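Local coordinates for sensor histidine kinase CitA (Klebsiella pneumoniae, PDB 1P0Z), which senses citrate in the periplasm as the membrane-bound sensor of the CitA/CitB two-component system and probably activates the regulator CitB by phosphorylation, at residues A39-M44 with R62-N67. Sequence-based numbering, arbitrary orientation.
Sequences ALIDPM and RLYHVN
I41 and D42 of helix 34-47 hold the ring of Y64 in a buried helix-to-sheet contact of the periplasmic PAS (Cache) domain, whose five-stranded antiparallel sheet ends here in the outermost strand 62-64. L63 and Y64 both face V55 of the neighbouring strand 52-57, a classic beta bulge, and Y64 points its side chain at the helix. With CG anti to the backbone N (chi1 178°), the Y64 ring reaches across to the helix. I41 CG2, the methyl anti to the I41 backbone N, lies over one face and makes a CH-pi contact 3.7 Å from the centroid of the Y64 ring. I41 CG2 is shifted toward the rim, with Y64 CE1 its closest ring atom at 3.4 Å. The other branch, CG1, leads away from the ring. I37, one helical turn earlier, also packs against Y64. D42 meets the same ring at its edge, OD1 lying near the ring plane while the carboxylate is turned 66° from it. K38, one turn back on the same helix, forms a salt bridge with D42 OD2; R45 NH1 lies at longer, weak ion-pair range of OD1. H65 turns away from the helix toward the citrate site: its NE2 and R62 NH2 both hydrogen-bond a bound citrate, while H65 ND1 accepts a hydrogen bond from N67 N, 3.0 Å, in the ring plane. Bonds at both ring nitrogens probably help fix the imidazole's rotation. Across the contact, the Y64 hydroxyl donates to D42 through a short bond, OH to OD1 2.5 Å, meeting the oxygen nearly in line with its C-O bond.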
# COMPACT_ATOMS: atom_id res chain seq x y z
N ALA A 39 8.54 -6.28 -10.46
CA ALA A 39 9.11 -5.45 -11.52
C ALA A 39 8.42 -4.09 -11.63
O ALA A 39 9.05 -3.08 -11.99
CB ALA A 39 9.03 -6.18 -12.86
N LEU A 40 7.12 -4.07 -11.32
CA LEU A 40 6.37 -2.82 -11.39
C LEU A 40 6.57 -1.94 -10.16
O LEU A 40 6.72 -0.72 -10.27
CB LEU A 40 4.87 -3.11 -11.53
CG LEU A 40 4.35 -3.71 -12.85
CD1 LEU A 40 2.92 -4.28 -12.67
CD2 LEU A 40 4.38 -2.63 -13.94
N ILE A 41 6.58 -2.56 -8.98
CA ILE A 41 6.69 -1.79 -7.75
C ILE A 41 8.09 -1.37 -7.35
O ILE A 41 8.28 -0.28 -6.84
CB ILE A 41 6.04 -2.54 -6.58
CG1 ILE A 41 4.57 -2.87 -6.92
CG2 ILE A 41 6.13 -1.70 -5.33
CD1 ILE A 41 3.69 -1.67 -7.14
N ASP A 42 9.09 -2.23 -7.56
CA ASP A 42 10.45 -1.86 -7.17
C ASP A 42 10.89 -0.49 -7.67
O ASP A 42 11.45 0.29 -6.91
CB ASP A 42 11.47 -2.89 -7.68
CG ASP A 42 11.61 -4.10 -6.77
OD1 ASP A 42 11.07 -4.12 -5.64
OD2 ASP A 42 12.31 -5.06 -7.20
N PRO A 43 10.69 -0.21 -8.97
CA PRO A 43 11.14 1.11 -9.43
C PRO A 43 10.37 2.24 -8.76
O PRO A 43 10.92 3.32 -8.55
CB PRO A 43 10.88 1.09 -10.95
CG PRO A 43 10.75 -0.41 -11.28
CD PRO A 43 10.06 -0.97 -10.06
N MET A 44 9.10 1.99 -8.44
CA MET A 44 8.30 3.03 -7.78
C MET A 44 8.76 3.23 -6.34
O MET A 44 8.78 4.36 -5.82
CB MET A 44 6.82 2.67 -7.85
CG MET A 44 6.39 2.41 -9.27
SD MET A 44 4.64 2.42 -9.53
CE MET A 44 4.36 4.21 -9.58
N ARG A 62 -0.10 -10.79 1.31
CA ARG A 62 0.86 -9.95 0.59
C ARG A 62 1.40 -10.54 -0.70
O ARG A 62 1.84 -11.69 -0.73
CB ARG A 62 2.03 -9.56 1.49
CG ARG A 62 1.61 -8.79 2.75
CD ARG A 62 2.87 -8.21 3.44
NE ARG A 62 2.55 -7.68 4.77
CZ ARG A 62 2.47 -8.44 5.86
NH1 ARG A 62 2.70 -9.76 5.78
NH2 ARG A 62 2.13 -7.91 7.02
N LEU A 63 1.32 -9.74 -1.76
CA LEU A 63 1.86 -10.10 -3.06
C LEU A 63 3.22 -9.39 -3.23
O LEU A 63 4.03 -9.76 -4.09
CB LEU A 63 0.90 -9.67 -4.18
CG LEU A 63 -0.50 -10.26 -4.09
CD1 LEU A 63 -1.38 -9.68 -5.18
CD2 LEU A 63 -0.43 -11.79 -4.19
N TYR A 64 3.45 -8.35 -2.41
CA TYR A 64 4.70 -7.61 -2.44
C TYR A 64 4.94 -6.93 -1.11
O TYR A 64 3.99 -6.39 -0.51
CB TYR A 64 4.67 -6.53 -3.55
CG TYR A 64 5.95 -5.68 -3.61
CD1 TYR A 64 6.11 -4.57 -2.77
CD2 TYR A 64 6.98 -5.98 -4.52
CE1 TYR A 64 7.28 -3.78 -2.84
CE2 TYR A 64 8.14 -5.21 -4.60
CZ TYR A 64 8.28 -4.10 -3.76
OH TYR A 64 9.39 -3.31 -3.92
N HIS A 65 6.19 -6.98 -0.65
CA HIS A 65 6.60 -6.29 0.57
C HIS A 65 8.09 -6.03 0.40
O HIS A 65 8.78 -6.75 -0.37
CB HIS A 65 6.33 -7.17 1.80
CG HIS A 65 6.44 -6.43 3.11
ND1 HIS A 65 7.65 -6.19 3.73
CD2 HIS A 65 5.49 -5.92 3.92
CE1 HIS A 65 7.44 -5.57 4.88
NE2 HIS A 65 6.13 -5.39 5.02
N VAL A 66 8.61 -5.02 1.07
CA VAL A 66 10.03 -4.71 0.95
C VAL A 66 10.88 -5.83 1.54
O VAL A 66 12.03 -5.99 1.13
CB VAL A 66 10.39 -3.36 1.61
CG1 VAL A 66 9.67 -2.24 0.84
CG2 VAL A 66 9.96 -3.36 3.07
N ASN A 67 10.31 -6.58 2.48
CA ASN A 67 10.99 -7.72 3.10
C ASN A 67 10.39 -8.97 2.50
O ASN A 67 9.22 -9.31 2.68
CB ASN A 67 10.86 -7.59 4.61
CG ASN A 67 11.51 -6.31 5.10
OD1 ASN A 67 12.50 -5.85 4.54
ND2 ASN A 67 10.96 -5.74 6.14